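Local coordinates for transcriptional regulator, IclR family (Alicyclobacillus acidocaldarius subsp. acidocaldarius, PDB 5TJJ), which probably binds DNA as a transcription factor of the IclR family, joining a winged helix-turn-helix domain to a GAF-like C-terminal domain, at residues S29-I34 / T44-L49; A105-R110 / L220-L225. One frame throughout, in Å; residues are numbered along the deposited sequence.

Contact 1. Residues S29-I34 / T44-L49; sequences STLTEI and TCLRVL
L31, in the first turn of helix 31-38, reaches across to three residues of helix 42-54, and its side chain illustrates how one branched residue can join two helices. With CG anti to the backbone N (chi1 172°), the chain runs from CB to a fork at CG, and the two methyls beyond it do the touching. CD1 settles between C45 and L49, 3.8 Å from C45 CB and 3.7 Å from L49 CD1. CD2 takes the other side and meets L46, lying 3.8 Å from L46 CD1; the two leucine side chains cross at about a right angle there, whereas L31 and L49 meet at a slant. Replacing L31 by an alanine removes both methyls and is likely to open a gap among C45, L46 and L49, with I34 the remaining apolar link between the two segments. One turn further on, I34 divides its work likewise: its CD1 comes tip to tip with L49 CD1 at 4.0 Å, while CG2 rests more loosely against C45 SG at 4.2 Å. The contact is therefore wholly apolar, and L49 CD1 is the methyl that both L31 and I34 share. Polar order is kept at the start of helix 31-38, where T30 and E33 form a capping box: T30 N donates to E33 OE1 over 3.0 Å, and E33 N returns a weak bond to T30 OG1. On the flanks, V17 of helix 9-21 and Y67 of strand 66-69 touch L49, and Y6 of the second subunit packs on L46. Two helices joined by a three-residue turn (39-41) and packed through such an apolar core are the helix-turn-helix of the IclR DNA-binding domain, in which the second helix is usually the one that reads DNA.

Contact 2. Residues A105-R110 / L220-L225; sequences AVLVKR and LVLSCL
Two neighbouring antiparallel strands in the middle of the six-stranded sheet of the C-terminal domain meet here, with A105 opposite C224 and K109 opposite L220. Four backbone bonds join them in two reciprocal pairs. V106 and S223 exchange one pair, V106 N to S223 O at 2.7 Å and S223 N to V106 O at 2.9 Å; V108 and V221 exchange the other, of which V108 N to V221 O is the straighter, at 173° about the hydrogen. L222 CA, between the two pairs, and L220 CA, just beyond the second, turn their hydrogens toward V106 O and V108 O, so each of these carbonyls accepts from both an N-H and a C-H. In this GAF-like sheet, side chains alternate between two faces. On one, L107 CD1 packs 3.5 Å from L222 CD2 and L220 CD2 lies 3.8 Å from K109 CB, while L91 and L94 of helix 86-101 cover L107. K109, its CG anti to the backbone N (chi1 165°) and its chain extended beyond that, carries NZ away to a weak bond with Y87 OH. On the other face V108 CB stands 4.2 Å from V221 CB, and both valines touch F150 of helix 144-151; S223 OG is hydrogen-bonded to V207 O of the next strand.

In the fold
Contacts 1 and 2 show how packing chemistry follows position in a two-domain regulator. Their centres lie 39 Å apart, and they share no helix or strand: contact 1 belongs to the N-terminal helix-turn-helix domain, contact 2 to the C-terminal domain. The centre of contact 2 is about 10 Å from the centre of the chain; nearly all its touching residues are buried, and it holds by backbone hydrogen bonds supplemented by side chains. That of contact 1 is about 30 Å away from the chain centre; three of its five touching residues are buried, and its two segments meet through apolar side-chain carbons and one sulfur. The second subunit borders contact 1, whereas no other protein chain of the assembly touches contact 2.

Contact 1. Residues S29-I34 / T44-L49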
ATOM      1  N   SER A  29     -14.400  13.756   5.408  1.00 47.71           N
ATOM      2  CA  SER A  29     -15.830  13.710   5.047  1.00 48.16           C
ATOM      3  C   SER A  29     -16.757  13.536   6.250  1.00 49.41           C
ATOM      4  O   SER A  29     -16.496  12.689   7.111  1.00 48.41           O
ATOM      5  CB  SER A  29     -16.054  12.580   4.050  1.00 45.39           C
ATOM      6  OG  SER A  29     -15.463  12.893   2.808  1.00 45.33           O
ATOM      7  N   THR A  30     -17.833  14.332   6.311  1.00 51.93           N
ATOM      8  CA  THR A  30     -18.835  14.162   7.375  1.00 54.31           C
ATOM      9  C   THR A  30     -19.652  12.900   7.109  1.00 52.99           C
ATOM     10  O   THR A  30     -19.623  12.339   5.999  1.00 51.91           O
ATOM     11  CB  THR A  30     -19.820  15.346   7.522  1.00 57.88           C
ATOM     12  OG1 THR A  30     -20.692  15.410   6.379  1.00 58.25           O
ATOM     13  CG2 THR A  30     -19.079  16.652   7.706  1.00 59.58           C
ATOM     14  N   LEU A  31     -20.380  12.471   8.140  1.00 53.02           N
ATOM     15  CA  LEU A  31     -21.196  11.279   8.069  1.00 50.29           C
ATOM     16  C   LEU A  31     -22.219  11.453   6.943  1.00 51.74           C
ATOM     17  O   LEU A  31     -22.394  10.541   6.137  1.00 50.66           O
ATOM     18  CB  LEU A  31     -21.854  10.986   9.423  1.00 51.24           C
ATOM     19  CG  LEU A  31     -22.899   9.873   9.519  1.00 50.40           C
ATOM     20  CD1 LEU A  31     -22.269   8.557   9.120  1.00 47.18           C
ATOM     21  CD2 LEU A  31     -23.505   9.788  10.910  1.00 53.07           C
ATOM     22  N   THR A  32     -22.847  12.631   6.858  1.00 54.99           N
ATOM     23  CA  THR A  32     -23.858  12.906   5.832  1.00 56.31           C
ATOM     24  C   THR A  32     -23.276  12.755   4.427  1.00 54.91           C
ATOM     25  O   THR A  32     -23.812  12.018   3.602  1.00 54.57           O
ATOM     26  CB  THR A  32     -24.464  14.319   5.990  1.00 59.85           C
ATOM     27  OG1 THR A  32     -25.120  14.398   7.252  1.00 62.42           O
ATOM     28  CG2 THR A  32     -25.480  14.647   4.881  1.00 61.29           C
ATOM     29  N   GLU A  33     -22.175  13.446   4.166  1.00 54.93           N
ATOM     30  CA  GLU A  33     -21.528  13.390   2.860  1.00 54.55           C
ATOM     31  C   GLU A  33     -21.208  11.930   2.459  1.00 52.13           C
ATOM     32  O   GLU A  33     -21.485  11.507   1.329  1.00 50.23           O
ATOM     33  CB  GLU A  33     -20.262  14.243   2.879  1.00 56.28           C
ATOM     34  CG  GLU A  33     -20.507  15.749   3.073  1.00 60.78           C
ATOM     35  CD  GLU A  33     -19.227  16.551   3.289  1.00 62.32           C
ATOM     36  OE1 GLU A  33     -18.234  15.993   3.830  1.00 61.18           O
ATOM     37  OE2 GLU A  33     -19.220  17.751   2.913  1.00 66.24           O
ATOM     38  N   ILE A  34     -20.666  11.154   3.401  1.00 50.96           N
ATOM     39  CA  ILE A  34     -20.376   9.735   3.152  1.00 48.87           C
ATOM     40  C   ILE A  34     -21.636   8.933   2.787  1.00 50.31           C
ATOM     41  O   ILE A  34     -21.666   8.232   1.754  1.00 49.94           O
ATOM     42  CB  ILE A  34     -19.663   9.061   4.340  1.00 46.25           C
ATOM     43  CG1 ILE A  34     -18.261   9.651   4.496  1.00 46.82           C
ATOM     44  CG2 ILE A  34     -19.546   7.548   4.110  1.00 44.04           C
ATOM     45  CD1 ILE A  34     -17.568   9.309   5.798  1.00 46.56           C
ATOM     46  N   THR A  44     -26.626   2.901   9.274  1.00 55.14           N
ATOM     47  CA  THR A  44     -25.787   1.797   8.780  1.00 52.73           C
ATOM     48  C   THR A  44     -24.332   2.230   8.669  1.00 50.61           C
ATOM     49  O   THR A  44     -23.440   1.542   9.163  1.00 50.68           O
ATOM     50  CB  THR A  44     -26.323   1.272   7.421  1.00 52.84           C
ATOM     51  OG1 THR A  44     -27.717   0.985   7.553  1.00 54.71           O
ATOM     52  CG2 THR A  44     -25.625   0.016   6.992  1.00 51.06           C
ATOM     53  N   CYS A  45     -24.107   3.392   8.058  1.00 51.49           N
ATOM     54  CA  CYS A  45     -22.769   3.994   7.963  1.00 51.24           C
ATOM     55  C   CYS A  45     -22.075   4.296   9.270  1.00 48.60           C
ATOM     56  O   CYS A  45     -20.862   4.152   9.366  1.00 46.11           O
ATOM     57  CB  CYS A  45     -22.834   5.333   7.247  1.00 55.75           C
ATOM     58  SG  CYS A  45     -22.714   5.169   5.486  1.00 63.68           S
ATOM     59  N   LEU A  46     -22.828   4.800  10.235  1.00 48.57           N
ATOM     60  CA  LEU A  46     -22.237   5.188  11.503  1.00 50.33           C
ATOM     61  C   LEU A  46     -21.625   3.965  12.172  1.00 48.96           C
ATOM     62  O   LEU A  46     -20.466   3.998  12.571  1.00 46.75           O
ATOM     63  CB  LEU A  46     -23.253   5.890  12.438  1.00 53.49           C
ATOM     64  CG  LEU A  46     -22.627   6.595  13.655  1.00 56.51           C
ATOM     65  CD1 LEU A  46     -21.461   7.516  13.241  1.00 54.95           C
ATOM     66  CD2 LEU A  46     -23.642   7.357  14.497  1.00 60.10           C
ATOM     67  N   ARG A  47     -22.396   2.886  12.240  1.00 49.69           N
ATOM     68  CA  ARG A  47     -21.940   1.683  12.916  1.00 52.34           C
ATOM     69  C   ARG A  47     -20.619   1.131  12.335  1.00 49.45           C
ATOM     70  O   ARG A  47     -19.721   0.720  13.083  1.00 50.98           O
ATOM     71  CB  ARG A  47     -22.996   0.586  12.840  1.00 54.78           C
ATOM     72  CG  ARG A  47     -24.289   0.830  13.582  1.00 59.50           C
ATOM     73  CD  ARG A  47     -25.125  -0.448  13.547  1.00 62.56           C
ATOM     74  NE  ARG A  47     -26.580  -0.193  13.486  1.00 67.79           N
ATOM     75  CZ  ARG A  47     -27.373  -0.346  12.408  1.00 67.57           C
ATOM     76  NH1 ARG A  47     -26.887  -0.741  11.217  1.00 63.54           N
ATOM     77  NH2 ARG A  47     -28.674  -0.091  12.530  1.00 70.81           N
ATOM     78  N   VAL A  48     -20.516   1.138  11.012  1.00 45.57           N
ATOM     79  CA  VAL A  48     -19.328   0.663  10.318  1.00 43.17           C
ATOM     80  C   VAL A  48     -18.143   1.585  10.560  1.00 43.73           C
ATOM     81  O   VAL A  48     -17.059   1.135  10.950  1.00 41.33           O
ATOM     82  CB  VAL A  48     -19.631   0.544   8.813  1.00 42.46           C
ATOM     83  CG1 VAL A  48     -18.365   0.399   7.973  1.00 41.68           C
ATOM     84  CG2 VAL A  48     -20.602  -0.616   8.584  1.00 42.62           C
ATOM     85  N   LEU A  49     -18.368   2.882  10.330  1.00 44.82           N
ATOM     86  CA  LEU A  49     -17.375   3.923  10.631  1.00 44.71           C
ATOM     87  C   LEU A  49     -16.825   3.853  12.046  1.00 46.22           C
ATOM     88  O   LEU A  49     -15.622   3.859  12.242  1.00 45.50           O
ATOM     89  CB  LEU A  49     -17.959   5.318  10.395  1.00 46.38           C
ATOM     90  CG  LEU A  49     -18.034   5.754   8.925  1.00 45.00           C
ATOM     91  CD1 LEU A  49     -18.973   6.936   8.750  1.00 47.23           C
ATOM     92  CD2 LEU A  49     -16.657   6.107   8.409  1.00 44.78           C
TER

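Contact 2. Residues A105-R110 / L220-L225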
ATOM      1  N   ALA A 105       0.415 -13.170 -22.794  1.00 37.75           N
ATOM      2  CA  ALA A 105       0.061 -11.899 -22.208  1.00 38.19           C
ATOM      3  C   ALA A 105       1.327 -11.186 -21.744  1.00 37.67           C
ATOM      4  O   ALA A 105       2.278 -11.813 -21.288  1.00 39.90           O
ATOM      5  CB  ALA A 105      -0.911 -12.113 -21.057  1.00 39.01           C
ATOM      6  N   VAL A 106       1.335  -9.869 -21.865  1.00 37.28           N
ATOM      7  CA  VAL A 106       2.542  -9.098 -21.706  1.00 36.21           C
ATOM      8  C   VAL A 106       2.262  -7.796 -20.962  1.00 35.11           C
ATOM      9  O   VAL A 106       1.242  -7.119 -21.193  1.00 35.52           O
ATOM     10  CB  VAL A 106       3.156  -8.841 -23.085  1.00 38.54           C
ATOM     11  CG1 VAL A 106       4.258  -7.796 -23.014  1.00 40.80           C
ATOM     12  CG2 VAL A 106       3.727 -10.130 -23.646  1.00 39.16           C
ATOM     13  N   LEU A 107       3.184  -7.444 -20.072  1.00 33.79           N
ATOM     14  CA  LEU A 107       3.080  -6.216 -19.292  1.00 34.09           C
ATOM     15  C   LEU A 107       4.103  -5.187 -19.824  1.00 33.06           C
ATOM     16  O   LEU A 107       5.311  -5.408 -19.724  1.00 32.40           O
ATOM     17  CB  LEU A 107       3.307  -6.534 -17.807  1.00 35.16           C
ATOM     18  CG  LEU A 107       3.264  -5.376 -16.834  1.00 37.59           C
ATOM     19  CD1 LEU A 107       1.911  -4.673 -16.888  1.00 38.83           C
ATOM     20  CD2 LEU A 107       3.563  -5.884 -15.432  1.00 39.34           C
ATOM     21  N   VAL A 108       3.603  -4.066 -20.357  1.00 32.12           N
ATOM     22  CA  VAL A 108       4.435  -3.036 -21.005  1.00 31.95           C
ATOM     23  C   VAL A 108       4.516  -1.762 -20.156  1.00 33.34           C
ATOM     24  O   VAL A 108       3.508  -1.273 -19.660  1.00 33.54           O
ATOM     25  CB  VAL A 108       3.857  -2.670 -22.371  1.00 30.98           C
ATOM     26  CG1 VAL A 108       4.866  -1.882 -23.166  1.00 31.25           C
ATOM     27  CG2 VAL A 108       3.416  -3.935 -23.108  1.00 31.17           C
ATOM     28  N   LYS A 109       5.705  -1.192 -20.039  1.00 34.53           N
ATOM     29  CA  LYS A 109       5.894  -0.006 -19.203  1.00 36.05           C
ATOM     30  C   LYS A 109       6.506   1.115 -19.999  1.00 36.35           C
ATOM     31  O   LYS A 109       7.408   0.894 -20.791  1.00 36.02           O
ATOM     32  CB  LYS A 109       6.825  -0.350 -18.069  1.00 37.60           C
ATOM     33  CG  LYS A 109       7.387   0.838 -17.343  1.00 40.60           C
ATOM     34  CD  LYS A 109       7.960   0.394 -16.029  1.00 44.12           C
ATOM     35  CE  LYS A 109       8.631   1.553 -15.329  1.00 47.72           C
ATOM     36  NZ  LYS A 109       8.869   1.130 -13.929  1.00 52.33           N
ATOM     37  N   ARG A 110       6.079   2.329 -19.714  1.00 38.03           N
ATOM     38  CA  ARG A 110       6.641   3.484 -20.368  1.00 40.74           C
ATOM     39  C   ARG A 110       8.014   3.860 -19.799  1.00 42.69           C
ATOM     40  O   ARG A 110       8.235   3.785 -18.595  1.00 43.01           O
ATOM     41  CB  ARG A 110       5.710   4.664 -20.213  1.00 43.39           C
ATOM     42  CG  ARG A 110       5.904   5.710 -21.286  1.00 46.19           C
ATOM     43  CD  ARG A 110       5.309   7.040 -20.885  1.00 50.71           C
ATOM     44  NE  ARG A 110       3.867   7.079 -21.089  1.00 53.54           N
ATOM     45  CZ  ARG A 110       3.244   7.663 -22.120  1.00 56.82           C
ATOM     46  NH1 ARG A 110       1.909   7.623 -22.156  1.00 59.16           N
ATOM     47  NH2 ARG A 110       3.922   8.273 -23.116  1.00 55.98           N
ATOM     48  N   LEU A 220       1.401   1.940 -17.710  1.00 40.12           N
ATOM     49  CA  LEU A 220       1.459   0.522 -17.933  1.00 38.50           C
ATOM     50  C   LEU A 220       0.402   0.144 -18.935  1.00 35.27           C
ATOM     51  O   LEU A 220      -0.695   0.729 -18.933  1.00 34.68           O
ATOM     52  CB  LEU A 220       1.196  -0.213 -16.621  1.00 38.94           C
ATOM     53  CG  LEU A 220       2.307  -0.239 -15.571  1.00 42.14           C
ATOM     54  CD1 LEU A 220       1.805  -0.996 -14.329  1.00 42.00           C
ATOM     55  CD2 LEU A 220       3.578  -0.864 -16.142  1.00 42.84           C
ATOM     56  N   VAL A 221       0.710  -0.843 -19.771  1.00 34.01           N
ATOM     57  CA  VAL A 221      -0.262  -1.403 -20.709  1.00 33.14           C
ATOM     58  C   VAL A 221      -0.232  -2.912 -20.590  1.00 33.04           C
ATOM     59  O   VAL A 221       0.823  -3.474 -20.392  1.00 33.31           O
ATOM     60  CB  VAL A 221       0.033  -0.949 -22.130  1.00 34.43           C
ATOM     61  CG1 VAL A 221      -0.769  -1.742 -23.166  1.00 34.36           C
ATOM     62  CG2 VAL A 221      -0.255   0.555 -22.272  1.00 35.62           C
ATOM     63  N   LEU A 222      -1.404  -3.538 -20.645  1.00 32.40           N
ATOM     64  CA  LEU A 222      -1.526  -4.972 -20.685  1.00 34.77           C
ATOM     65  C   LEU A 222      -1.860  -5.328 -22.104  1.00 35.08           C
ATOM     66  O   LEU A 222      -2.778  -4.764 -22.670  1.00 33.25           O
ATOM     67  CB  LEU A 222      -2.660  -5.505 -19.790  1.00 34.94           C
ATOM     68  CG  LEU A 222      -2.770  -5.047 -18.356  1.00 35.52           C
ATOM     69  CD1 LEU A 222      -3.849  -5.851 -17.670  1.00 37.98           C
ATOM     70  CD2 LEU A 222      -1.459  -5.255 -17.633  1.00 38.25           C
ATOM     71  N   SER A 223      -1.156  -6.320 -22.640  1.00 38.32           N
ATOM     72  CA  SER A 223      -1.302  -6.710 -24.036  1.00 39.30           C
ATOM     73  C   SER A 223      -1.297  -8.227 -24.231  1.00 40.40           C
ATOM     74  O   SER A 223      -0.713  -8.950 -23.449  1.00 40.50           O
ATOM     75  CB  SER A 223      -0.179  -6.082 -24.818  1.00 40.29           C
ATOM     76  OG  SER A 223      -0.362  -6.345 -26.185  1.00 46.32           O
ATOM     77  N   CYS A 224      -1.958  -8.690 -25.285  1.00 42.00           N
ATOM     78  CA  CYS A 224      -2.024 -10.120 -25.651  1.00 43.43           C
ATOM     79  C   CYS A 224      -1.473 -10.277 -27.055  1.00 44.11           C
ATOM     80  O   CYS A 224      -1.884  -9.553 -27.972  1.00 43.86           O
ATOM     81  CB  CYS A 224      -3.471 -10.620 -25.665  1.00 44.15           C
ATOM     82  SG  CYS A 224      -3.982 -11.334 -24.112  1.00 47.38           S
ATOM     83  N   LEU A 225      -0.574 -11.231 -27.233  1.00 44.42           N
ATOM     84  CA  LEU A 225      -0.053 -11.569 -28.557  1.00 45.06           C
ATOM     85  C   LEU A 225      -0.634 -12.893 -29.017  1.00 44.53           C
ATOM     86  O   LEU A 225      -0.750 -13.827 -28.230  1.00 46.80           O
ATOM     87  CB  LEU A 225       1.482 -11.632 -28.557  1.00 46.12           C
ATOM     88  CG  LEU A 225       2.194 -10.373 -28.029  1.00 45.61           C
ATOM     89  CD1 LEU A 225       3.704 -10.538 -28.126  1.00 47.67           C
ATOM     90  CD2 LEU A 225       1.752  -9.118 -28.764  1.00 44.61           C
TER